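PDB 5Y15: dual specificity phosphatase 28, which removes phosphate from a synthetic aryl phosphate in vitro but, unusually for a dual-specificity phosphatase, has almost no activity toward phosphotyrosine and less toward phosphothreonine. Local coordinates for residues V36-R42 against A157-A161; V70-R74 against R130-V134; C135-L139 against A150-V154. The protein carries 2 engineered substitutions. All coordinates share one frame; numbering follows the deposited sequence.

How the contacts relate
The three contacts tie an outer strand, the centre and one helical side of a single phosphatase domain together. Their centres lie 13 to 14 Å apart. Along the chain, contact 1 closes the widest loop, joining residues 36-42, which lead into edge strand 40-44, to the turn after helix 147-157; the other two are nested inside it in series, contact 2 before contact 3. Contacts 1 and 2 reach the same mixed sheet, and contacts 2 and 3 share helix 130-142, first its N-terminal turn, then its next turns. Ala132, Val154 and Ala161 pack where the three meet, so the turn after helix 147-157 packs on both helices, next to the phosphate-binding end of helix 130-142.

Contact 1: residues V36-R42 against A157-A161; sequences VPPPLVR and ARPVA
Arg158 reaches out from the turn after helix 147-157 and takes hold of the backbone carbonyl of Val36 end-on, with two nitrogens on one oxygen. Arg158 NH2 lies 2.8 Å from Val36 O and NH1 lies 3.0 Å from the same Val36 O. The oxygen sits near the guanidinium plane, while both donors approach from one face of the carbonyl group, NH1 well above its plane. An arginine suits this place because its long chain, with CG anti to the backbone N (chi1 -180°) and a bend at chi2 (91°), can cross the gap and still present two N-H groups. Its other hydrogen bonds, from NE to Gly127 O and from NH2 to Asn126 O, link the same side chain to the loop that follows the active-site position.

The tight part lies at the strand end. Val41 CG1 presses on Ala157 CB at 3.5 Å, closer than carbons usually pack. Ala157 CB in turn meets Arg42 O at 3.2 Å; alanine's single methyl fits a space this narrow. Toward Val36 the packing is looser and more exposed: Val36 CG1 and Val160 CG1 meet at 3.8 Å, the two side chains passing alongside each other and pointing opposite ways. Here the chain runs through three consecutive prolines, with a cis peptide bond before Pro38, on its way into strand 40-44. That edge strand pairs with strand 47-50, helix 58-63 takes the side chain of Leu40, and Arg158 packs on Leu49 of strand 47-50.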
ATOM      1  N   VAL A  36     -12.363 -21.922  -0.949  1.00 71.51           N
ATOM      2  CA  VAL A  36     -13.392 -22.132  -1.977  1.00 80.21           C
ATOM      3  C   VAL A  36     -12.878 -21.606  -3.315  1.00 78.71           C
ATOM      4  O   VAL A  36     -12.416 -20.450  -3.389  1.00 65.57           O
ATOM      5  CB  VAL A  36     -14.703 -21.440  -1.571  1.00 70.34           C
ATOM      6  CG1 VAL A  36     -15.658 -21.321  -2.759  1.00 68.64           C
ATOM      7  CG2 VAL A  36     -15.371 -22.191  -0.418  1.00 66.70           C
ATOM      8  N   PRO A  37     -12.911 -22.411  -4.396  1.00 81.24           N
ATOM      9  CA  PRO A  37     -12.504 -21.963  -5.735  1.00 78.58           C
ATOM     10  C   PRO A  37     -13.504 -20.942  -6.270  1.00 71.72           C
ATOM     11  O   PRO A  37     -14.576 -20.814  -5.678  1.00 69.54           O
ATOM     12  CB  PRO A  37     -12.526 -23.258  -6.566  1.00 71.78           C
ATOM     13  CG  PRO A  37     -12.508 -24.374  -5.555  1.00 80.03           C
ATOM     14  CD  PRO A  37     -13.271 -23.838  -4.384  1.00 76.88           C
ATOM     15  N   PRO A  38     -13.174 -20.222  -7.355  1.00 74.53           N
ATOM     16  CA  PRO A  38     -11.921 -20.188  -8.117  1.00 74.91           C
ATOM     17  C   PRO A  38     -10.826 -19.449  -7.367  1.00 68.06           C
ATOM     18  O   PRO A  38     -11.133 -18.797  -6.364  1.00 61.23           O
ATOM     19  CB  PRO A  38     -12.309 -19.432  -9.400  1.00 68.84           C
ATOM     20  CG  PRO A  38     -13.800 -19.512  -9.463  1.00 72.24           C
ATOM     21  CD  PRO A  38     -14.230 -19.451  -8.033  1.00 68.85           C
ATOM     22  N   PRO A  39      -9.572 -19.545  -7.843  1.00 78.31           N
ATOM     23  CA  PRO A  39      -8.493 -18.762  -7.223  1.00 68.42           C
ATOM     24  C   PRO A  39      -8.838 -17.281  -7.120  1.00 71.50           C
ATOM     25  O   PRO A  39      -8.830 -16.734  -6.010  1.00 66.44           O
ATOM     26  CB  PRO A  39      -7.295 -19.002  -8.156  1.00 70.81           C
ATOM     27  CG  PRO A  39      -7.888 -19.521  -9.440  1.00 79.52           C
ATOM     28  CD  PRO A  39      -9.081 -20.319  -8.997  1.00 83.81           C
ATOM     29  N   LEU A  40      -9.165 -16.626  -8.239  1.00 60.51           N
ATOM     30  CA  LEU A  40      -9.465 -15.201  -8.205  1.00 48.01           C
ATOM     31  C   LEU A  40     -10.661 -14.883  -9.099  1.00 58.41           C
ATOM     32  O   LEU A  40     -10.968 -15.594 -10.057  1.00 62.44           O
ATOM     33  CB  LEU A  40      -8.246 -14.358  -8.602  1.00 53.79           C
ATOM     34  CG  LEU A  40      -7.600 -14.473  -9.980  1.00 50.99           C
ATOM     35  CD1 LEU A  40      -8.443 -13.802 -11.030  1.00 56.43           C
ATOM     36  CD2 LEU A  40      -6.248 -13.821  -9.932  1.00 53.90           C
ATOM     37  N   VAL A  41     -11.316 -13.772  -8.775  1.00 56.82           N
ATOM     38  CA  VAL A  41     -12.556 -13.334  -9.402  1.00 48.39           C
ATOM     39  C   VAL A  41     -12.439 -11.864  -9.783  1.00 50.91           C
ATOM     40  O   VAL A  41     -11.909 -11.052  -9.013  1.00 43.34           O
ATOM     41  CB  VAL A  41     -13.750 -13.520  -8.452  1.00 38.06           C
ATOM     42  CG1 VAL A  41     -14.965 -12.980  -9.111  1.00 59.85           C
ATOM     43  CG2 VAL A  41     -13.940 -14.961  -8.103  1.00 49.24           C
ATOM     44  N   ARG A  42     -12.922 -11.520 -10.974  1.00 40.01           N
ATOM     45  CA  ARG A  42     -13.130 -10.119 -11.337  1.00 46.06           C
ATOM     46  C   ARG A  42     -14.357  -9.595 -10.598  1.00 41.10           C
ATOM     47  O   ARG A  42     -15.450 -10.158 -10.732  1.00 37.43           O
ATOM     48  CB  ARG A  42     -13.318  -9.998 -12.849  1.00 48.36           C
ATOM     49  CG  ARG A  42     -13.132  -8.615 -13.447  1.00 49.99           C
ATOM     50  CD  ARG A  42     -13.660  -8.614 -14.882  1.00 62.30           C
ATOM     51  NE  ARG A  42     -13.378  -7.391 -15.641  1.00 72.02           N
ATOM     52  CZ  ARG A  42     -14.275  -6.437 -15.894  1.00 67.31           C
ATOM     53  NH1 ARG A  42     -15.518  -6.551 -15.430  1.00 61.51           N
ATOM     54  NH2 ARG A  42     -13.933  -5.362 -16.609  1.00 57.78           N
ATOM     55  N   ALA A 157     -19.774 -11.268  -7.702  1.00 35.33           N
ATOM     56  CA  ALA A 157     -18.535 -11.811  -8.234  1.00 41.80           C
ATOM     57  C   ALA A 157     -18.047 -12.997  -7.415  1.00 41.29           C
ATOM     58  O   ALA A 157     -17.466 -13.927  -7.979  1.00 38.01           O
ATOM     59  CB  ALA A 157     -17.462 -10.720  -8.288  1.00 43.59           C
ATOM     60  N   ARG A 158     -18.303 -12.996  -6.107  1.00 42.02           N
ATOM     61  CA  ARG A 158     -17.851 -14.045  -5.190  1.00 41.02           C
ATOM     62  C   ARG A 158     -19.025 -14.432  -4.300  1.00 42.89           C
ATOM     63  O   ARG A 158     -19.319 -13.727  -3.316  1.00 36.48           O
ATOM     64  CB  ARG A 158     -16.665 -13.569  -4.360  1.00 41.39           C
ATOM     65  CG  ARG A 158     -16.114 -14.583  -3.384  1.00 40.38           C
ATOM     66  CD  ARG A 158     -14.996 -15.404  -4.030  1.00 43.59           C
ATOM     67  NE  ARG A 158     -14.231 -16.160  -3.033  1.00 44.50           N
ATOM     68  CZ  ARG A 158     -13.627 -17.325  -3.258  1.00 48.48           C
ATOM     69  NH1 ARG A 158     -13.688 -17.911  -4.449  1.00 41.55           N
ATOM     70  NH2 ARG A 158     -12.955 -17.902  -2.278  1.00 40.88           N
ATOM     71  N   PRO A 159     -19.757 -15.499  -4.640  1.00 47.33           N
ATOM     72  CA  PRO A 159     -20.972 -15.827  -3.870  1.00 42.56           C
ATOM     73  C   PRO A 159     -20.726 -16.086  -2.403  1.00 45.45           C
ATOM     74  O   PRO A 159     -21.609 -15.809  -1.582  1.00 50.89           O
ATOM     75  CB  PRO A 159     -21.516 -17.070  -4.586  1.00 44.00           C
ATOM     76  CG  PRO A 159     -21.003 -16.907  -5.989  1.00 55.77           C
ATOM     77  CD  PRO A 159     -19.648 -16.289  -5.877  1.00 43.36           C
ATOM     78  N   VAL A 160     -19.568 -16.638  -2.035  1.00 46.92           N
ATOM     79  CA  VAL A 160     -19.312 -16.893  -0.627  1.00 36.53           C
ATOM     80  C   VAL A 160     -19.030 -15.620   0.158  1.00 39.65           C
ATOM     81  O   VAL A 160     -19.012 -15.665   1.398  1.00 44.90           O
ATOM     82  CB  VAL A 160     -18.163 -17.907  -0.464  1.00 52.85           C
ATOM     83  CG1 VAL A 160     -18.414 -19.112  -1.365  1.00 60.32           C
ATOM     84  CG2 VAL A 160     -16.814 -17.265  -0.756  1.00 34.94           C
ATOM     85  N   ALA A 161     -18.794 -14.496  -0.529  1.00 41.89           N
ATOM     86  CA  ALA A 161     -18.410 -13.255   0.138  1.00 37.73           C
ATOM     87  C   ALA A 161     -19.295 -12.966   1.333  1.00 39.24           C
ATOM     88  O   ALA A 161     -20.525 -13.008   1.239  1.00 33.80           O
ATOM     89  CB  ALA A 161     -18.447 -12.081  -0.829  1.00 31.41           C
TER

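Contact 2: residues V70-R74 against R130-V134. With PO4 (phosphate ion), chain C.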
ATOM      1  N   VAL A  70      -3.172  -6.604  -2.517  1.00 30.34           N
ATOM      2  CA  VAL A  70      -3.560  -6.155  -1.190  1.00 29.46           C
ATOM      3  C   VAL A  70      -3.800  -7.408  -0.376  1.00 34.12           C
ATOM      4  O   VAL A  70      -4.808  -8.101  -0.574  1.00 28.00           O
ATOM      5  CB  VAL A  70      -4.804  -5.257  -1.207  1.00 31.35           C
ATOM      6  CG1 VAL A  70      -5.131  -4.768   0.223  1.00 20.72           C
ATOM      7  CG2 VAL A  70      -4.616  -4.066  -2.172  1.00 26.28           C
ATOM      8  N   ASN A  71      -2.887  -7.679   0.554  1.00 29.83           N
ATOM      9  CA  ASN A  71      -2.898  -8.880   1.393  1.00 26.61           C
ATOM     10  C   ASN A  71      -3.564  -8.457   2.689  1.00 28.71           C
ATOM     11  O   ASN A  71      -2.945  -7.792   3.516  1.00 39.26           O
ATOM     12  CB  ASN A  71      -1.460  -9.360   1.593  1.00 34.93           C
ATOM     13  CG  ASN A  71      -1.327 -10.654   2.428  1.00 36.61           C
ATOM     14  OD1 ASN A  71      -2.260 -11.125   3.083  1.00 36.73           O
ATOM     15  ND2 ASN A  71      -0.125 -11.203   2.419  1.00 38.05           N
ATOM     16  N   VAL A  72      -4.840  -8.790   2.854  1.00 26.35           N
ATOM     17  CA  VAL A  72      -5.588  -8.380   4.058  1.00 24.94           C
ATOM     18  C   VAL A  72      -5.472  -9.523   5.057  1.00 37.68           C
ATOM     19  O   VAL A  72      -6.375 -10.353   5.234  1.00 27.67           O
ATOM     20  CB  VAL A  72      -7.042  -8.023   3.733  1.00 28.13           C
ATOM     21  CG1 VAL A  72      -7.643  -7.171   4.863  1.00 24.78           C
ATOM     22  CG2 VAL A  72      -7.140  -7.308   2.362  1.00 22.75           C
ATOM     23  N   SER A  73      -4.355  -9.546   5.787  1.00 32.57           N
ATOM     24  CA  SER A  73      -4.147 -10.564   6.811  1.00 31.80           C
ATOM     25  C   SER A  73      -2.878 -10.252   7.573  1.00 31.37           C
ATOM     26  O   SER A  73      -2.020  -9.504   7.109  1.00 35.37           O
ATOM     27  CB  SER A  73      -4.015 -11.964   6.219  1.00 25.48           C
ATOM     28  OG  SER A  73      -2.731 -12.070   5.652  1.00 25.31           O
ATOM     29  N   ARG A  74      -2.720 -10.930   8.705  1.00 34.73           N
ATOM     30  CA  ARG A  74      -1.496 -10.774   9.467  1.00 38.54           C
ATOM     31  C   ARG A  74      -0.482 -11.837   9.123  1.00 36.18           C
ATOM     32  O   ARG A  74       0.719 -11.562   9.193  1.00 39.56           O
ATOM     33  CB  ARG A  74      -1.797 -10.840  10.964  1.00 37.15           C
ATOM     34  CG  ARG A  74      -2.685  -9.720  11.444  1.00 31.73           C
ATOM     35  CD  ARG A  74      -2.837  -9.810  12.939  1.00 43.16           C
ATOM     36  NE  ARG A  74      -3.719  -8.788  13.486  1.00 35.71           N
ATOM     37  CZ  ARG A  74      -3.282  -7.693  14.094  1.00 45.15           C
ATOM     38  NH1 ARG A  74      -1.975  -7.483  14.200  1.00 53.91           N
ATOM     39  NH2 ARG A  74      -4.139  -6.806  14.583  1.00 39.12           N
ATOM     40  N   ARG A 130     -12.251 -10.558   4.931  1.00 37.48           N
ATOM     41  CA  ARG A 130     -11.350  -9.410   4.890  1.00 33.08           C
ATOM     42  C   ARG A 130     -11.253  -8.802   3.494  1.00 29.61           C
ATOM     43  O   ARG A 130     -11.358  -7.577   3.326  1.00 28.88           O
ATOM     44  CB  ARG A 130      -9.971  -9.819   5.412  1.00 25.59           C
ATOM     45  CG  ARG A 130      -9.956  -9.910   6.940  1.00 35.57           C
ATOM     46  CD  ARG A 130      -8.688 -10.590   7.480  1.00 32.68           C
ATOM     47  NE  ARG A 130      -8.532 -11.936   6.945  1.00 34.06           N
ATOM     48  CZ  ARG A 130      -7.579 -12.793   7.307  1.00 41.80           C
ATOM     49  NH1 ARG A 130      -6.661 -12.459   8.224  1.00 27.53           N
ATOM     50  NH2 ARG A 130      -7.547 -13.987   6.738  1.00 31.13           N
ATOM     51  N   SER A 131     -10.980  -9.638   2.487  1.00 25.17           N
ATOM     52  CA  SER A 131     -10.805  -9.147   1.136  1.00 31.12           C
ATOM     53  C   SER A 131     -12.123  -8.648   0.553  1.00 34.02           C
ATOM     54  O   SER A 131     -12.129  -7.694  -0.230  1.00 29.92           O
ATOM     55  CB  SER A 131     -10.211 -10.246   0.273  1.00 30.78           C
ATOM     56  OG  SER A 131     -11.080 -11.368   0.300  1.00 34.42           O
ATOM     57  N   ALA A 132     -13.244  -9.242   0.965  1.00 29.63           N
ATOM     58  CA  ALA A 132     -14.530  -8.776   0.477  1.00 37.38           C
ATOM     59  C   ALA A 132     -14.850  -7.414   1.059  1.00 41.87           C
ATOM     60  O   ALA A 132     -15.411  -6.551   0.366  1.00 35.91           O
ATOM     61  CB  ALA A 132     -15.630  -9.779   0.827  1.00 25.91           C
ATOM     62  N   ALA A 133     -14.502  -7.213   2.335  1.00 29.07           N
ATOM     63  CA  ALA A 133     -14.722  -5.921   2.972  1.00 33.66           C
ATOM     64  C   ALA A 133     -13.888  -4.839   2.304  1.00 26.18           C
ATOM     65  O   ALA A 133     -14.393  -3.746   2.034  1.00 32.28           O
ATOM     66  CB  ALA A 133     -14.393  -6.000   4.462  1.00 37.47           C
ATOM     67  N   VAL A 134     -12.615  -5.127   2.012  1.00 31.45           N
ATOM     68  CA  VAL A 134     -11.774  -4.111   1.367  1.00 26.42           C
ATOM     69  C   VAL A 134     -12.277  -3.803  -0.046  1.00 32.34           C
ATOM     70  O   VAL A 134     -12.312  -2.637  -0.469  1.00 28.22           O
ATOM     71  CB  VAL A 134     -10.300  -4.555   1.362  1.00 33.68           C
ATOM     72  CG1 VAL A 134      -9.473  -3.619   0.495  1.00 24.13           C
ATOM     73  CG2 VAL A 134      -9.738  -4.581   2.792  1.00 26.26           C
TER
HETATM   74  P   PO4 C 201     -11.144 -14.337   5.096  1.00 39.09           P
HETATM   75  O1  PO4 C 201     -11.552 -14.053   3.656  1.00 34.27           O
HETATM   76  O2  PO4 C 201     -12.219 -15.129   5.813  1.00 31.60           O
HETATM   77  O3  PO4 C 201     -11.033 -13.024   5.813  1.00 34.24           O
HETATM   78  O4  PO4 C 201      -9.841 -15.111   4.977  1.00 34.49           O
HETATM   79  O   HOH W   1      -4.027 -13.757   9.311  1.00 16.92           O
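Val72 and Arg130 lie alongside each other, their side chains running in opposite directions; the valine meets the arginine's aliphatic base, and the charged end lies against the backbone of Val72 and Ser73. Val72 CG1 rests 3.6 Å from Arg130 CB. Its other branch points at Val134 tip to tip, CG2 to CG2, at 3.8 Å. A branched valine thus serves both.

Val72 O stands over one face of the guanidinium, displaced toward the rim; 3.2 Å from Arg130 NE, its angle is too poor for a hydrogen bond. Ser73 CB lies over the same face, 3.4 Å from Arg130 NH1. At the edge, Arg130 NE donates to phosphate O3 at 3.0 Å and NH2 to O4 at 3.1 Å. The bend at chi3 (-58°) folds the chain so that NE shares O3 with Arg130's own backbone N, whose bond of 2.9 Å to O3 is nearly straight at 172°. Asn126, Arg128 and Ser129 add backbone N-H donors, the P-loop cradle of protein tyrosine phosphatases. NH1 binds Val91 O and, through a water, Arg74 N.

Ser73 OG donates to Asn71 OD1 and also bonds to Gln76 N, bracing the inverse gamma turn centred on Val72. Ser131 OG is hydrogen-bonded to OG of Ser124, an engineered serine at the position inferred to carry the phosphocysteine intermediate. The contact sets the N-terminal turn of helix 130-142 against the end of strand 66-71; Val122 of strand 119-123 touches Val70, Val72 and Val134, and Thr106 and Met110 of helix 100-115 touch Val70 and Val134.

Contact 3: residues C135-L139 against A150-V154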
ATOM      1  N   CYS A 135     -12.668  -4.835  -0.806  1.00 33.54           N
ATOM      2  CA  CYS A 135     -13.231  -4.575  -2.138  1.00 38.15           C
ATOM      3  C   CYS A 135     -14.479  -3.700  -2.046  1.00 32.54           C
ATOM      4  O   CYS A 135     -14.654  -2.746  -2.822  1.00 32.13           O
ATOM      5  CB  CYS A 135     -13.559  -5.894  -2.840  1.00 24.21           C
ATOM      6  SG  CYS A 135     -12.094  -6.672  -3.500  1.00 31.95           S
ATOM      7  N   THR A 136     -15.354  -4.004  -1.091  1.00 30.42           N
ATOM      8  CA  THR A 136     -16.559  -3.210  -0.920  1.00 25.97           C
ATOM      9  C   THR A 136     -16.228  -1.752  -0.617  1.00 40.22           C
ATOM     10  O   THR A 136     -16.758  -0.821  -1.259  1.00 34.42           O
ATOM     11  CB  THR A 136     -17.379  -3.819   0.207  1.00 26.65           C
ATOM     12  OG1 THR A 136     -17.637  -5.184  -0.112  1.00 34.25           O
ATOM     13  CG2 THR A 136     -18.679  -3.087   0.398  1.00 26.89           C
ATOM     14  N   ALA A 137     -15.351  -1.533   0.365  1.00 27.64           N
ATOM     15  CA  ALA A 137     -14.969  -0.170   0.719  1.00 31.45           C
ATOM     16  C   ALA A 137     -14.335   0.552  -0.467  1.00 29.16           C
ATOM     17  O   ALA A 137     -14.510   1.770  -0.639  1.00 28.23           O
ATOM     18  CB  ALA A 137     -14.040  -0.194   1.940  1.00 29.16           C
ATOM     19  N   TYR A 138     -13.561  -0.165  -1.277  1.00 23.87           N
ATOM     20  CA  TYR A 138     -12.948   0.483  -2.424  1.00 29.66           C
ATOM     21  C   TYR A 138     -14.018   0.957  -3.399  1.00 36.03           C
ATOM     22  O   TYR A 138     -13.948   2.081  -3.919  1.00 29.94           O
ATOM     23  CB  TYR A 138     -11.950  -0.449  -3.122  1.00 25.32           C
ATOM     24  CG  TYR A 138     -11.460   0.146  -4.425  1.00 28.54           C
ATOM     25  CD1 TYR A 138     -10.454   1.103  -4.437  1.00 26.82           C
ATOM     26  CD2 TYR A 138     -12.059  -0.189  -5.635  1.00 35.26           C
ATOM     27  CE1 TYR A 138     -10.021   1.672  -5.620  1.00 30.70           C
ATOM     28  CE2 TYR A 138     -11.644   0.399  -6.832  1.00 33.64           C
ATOM     29  CZ  TYR A 138     -10.635   1.327  -6.814  1.00 30.37           C
ATOM     30  OH  TYR A 138     -10.221   1.894  -7.996  1.00 38.84           O
ATOM     31  N   LEU A 139     -15.021   0.114  -3.653  1.00 33.95           N
ATOM     32  CA  LEU A 139     -16.074   0.515  -4.575  1.00 36.03           C
ATOM     33  C   LEU A 139     -16.860   1.704  -4.038  1.00 42.72           C
ATOM     34  O   LEU A 139     -17.268   2.584  -4.806  1.00 32.66           O
ATOM     35  CB  LEU A 139     -16.996  -0.663  -4.862  1.00 35.71           C
ATOM     36  CG  LEU A 139     -16.290  -1.799  -5.596  1.00 25.45           C
ATOM     37  CD1 LEU A 139     -17.260  -2.951  -5.744  1.00 25.75           C
ATOM     38  CD2 LEU A 139     -15.830  -1.303  -6.967  1.00 31.93           C
ATOM     39  N   ALA A 150     -22.195  -1.647  -3.732  1.00 35.08           N
ATOM     40  CA  ALA A 150     -20.814  -2.105  -3.700  1.00 38.87           C
ATOM     41  C   ALA A 150     -20.765  -3.549  -3.234  1.00 32.13           C
ATOM     42  O   ALA A 150     -20.164  -4.416  -3.890  1.00 34.51           O
ATOM     43  CB  ALA A 150     -19.972  -1.221  -2.775  1.00 32.52           C
ATOM     44  N   PHE A 151     -21.450  -3.844  -2.133  1.00 33.27           N
ATOM     45  CA  PHE A 151     -21.398  -5.221  -1.679  1.00 33.71           C
ATOM     46  C   PHE A 151     -22.106  -6.133  -2.667  1.00 45.06           C
ATOM     47  O   PHE A 151     -21.641  -7.248  -2.906  1.00 34.10           O
ATOM     48  CB  PHE A 151     -21.989  -5.394  -0.284  1.00 31.67           C
ATOM     49  CG  PHE A 151     -21.859  -6.796   0.213  1.00 38.18           C
ATOM     50  CD1 PHE A 151     -20.592  -7.344   0.401  1.00 31.46           C
ATOM     51  CD2 PHE A 151     -22.973  -7.579   0.467  1.00 31.89           C
ATOM     52  CE1 PHE A 151     -20.429  -8.656   0.834  1.00 31.68           C
ATOM     53  CE2 PHE A 151     -22.825  -8.887   0.914  1.00 37.51           C
ATOM     54  CZ  PHE A 151     -21.542  -9.433   1.090  1.00 31.89           C
ATOM     55  N   GLN A 152     -23.211  -5.664  -3.280  1.00 37.59           N
ATOM     56  CA  GLN A 152     -23.896  -6.494  -4.271  1.00 32.95           C
ATOM     57  C   GLN A 152     -22.955  -6.895  -5.395  1.00 28.33           C
ATOM     58  O   GLN A 152     -22.950  -8.050  -5.830  1.00 40.15           O
ATOM     59  CB  GLN A 152     -25.121  -5.764  -4.842  1.00 44.14           C
ATOM     60  CG  GLN A 152     -25.897  -6.610  -5.838  1.00 38.47           C
ATOM     61  CD  GLN A 152     -26.549  -5.770  -6.946  1.00 76.23           C
ATOM     62  OE1 GLN A 152     -27.766  -5.561  -6.954  1.00 61.72           O
ATOM     63  NE2 GLN A 152     -25.733  -5.289  -7.883  1.00 74.67           N
ATOM     64  N   MET A 153     -22.122  -5.967  -5.861  1.00 35.46           N
ATOM     65  CA  MET A 153     -21.123  -6.347  -6.851  1.00 34.77           C
ATOM     66  C   MET A 153     -20.153  -7.387  -6.297  1.00 40.46           C
ATOM     67  O   MET A 153     -19.834  -8.376  -6.972  1.00 37.05           O
ATOM     68  CB  MET A 153     -20.351  -5.126  -7.324  1.00 30.54           C
ATOM     69  CG  MET A 153     -21.145  -4.180  -8.190  1.00 42.59           C
ATOM     70  SD  MET A 153     -19.904  -3.091  -8.852  1.00 50.82           S
ATOM     71  CE  MET A 153     -19.200  -4.179 -10.084  1.00 46.49           C
ATOM     72  N   VAL A 154     -19.674  -7.195  -5.068  1.00 34.12           N
ATOM     73  CA  VAL A 154     -18.709  -8.159  -4.538  1.00 29.68           C
ATOM     74  C   VAL A 154     -19.351  -9.541  -4.437  1.00 34.73           C
ATOM     75  O   VAL A 154     -18.794 -10.539  -4.909  1.00 31.36           O
ATOM     76  CB  VAL A 154     -18.144  -7.678  -3.188  1.00 30.33           C
ATOM     77  CG1 VAL A 154     -17.278  -8.791  -2.521  1.00 34.37           C
ATOM     78  CG2 VAL A 154     -17.301  -6.414  -3.382  1.00 27.78           C
TER
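Ala150 is the small residue at which the two helices come closest, its CA lying 5.2 Å from Thr136 CA. Its methyl is a low bump that settles between Thr136 and Leu139, with CB 3.6 Å from Thr136 O and 3.7 Å from Leu139 CB. Alanine, with a single methyl, suits this narrow place. The short helical segments approach to 8.5 Å between axes and run at 134° to each other, about midway between perpendicular and antiparallel.

Val154, one turn beyond, supplies the second bump. With CG1 anti to the backbone N (chi1 172°), CG2 is left anti to the carbonyl carbon and drops into the hollow bounded by Cys135 CB and Thr136 OG1, 3.5 Å from that oxygen. Thr136 offers polar and apolar branches here: OG1 bonds back to Ala132 O in its own helix, which satisfies it within an otherwise apolar interface, while CG2 packs toward Ala150. The same OG1 lies in the plane of the Phe151 ring, at its edge.

Leu139 fills the other side of Ala150. Its CD1 reaches between Met153 and Val154, crossing the methionine chain at about a right angle and meeting Met153 SD at 4.1 Å.

Strands 40-44 and 47-50 close over Cys135, Leu139 and Val154 through Val43, Leu47 and Leu49, whereas Phe151 turns its ring edge-to-face with Trp168 of helix 165-179.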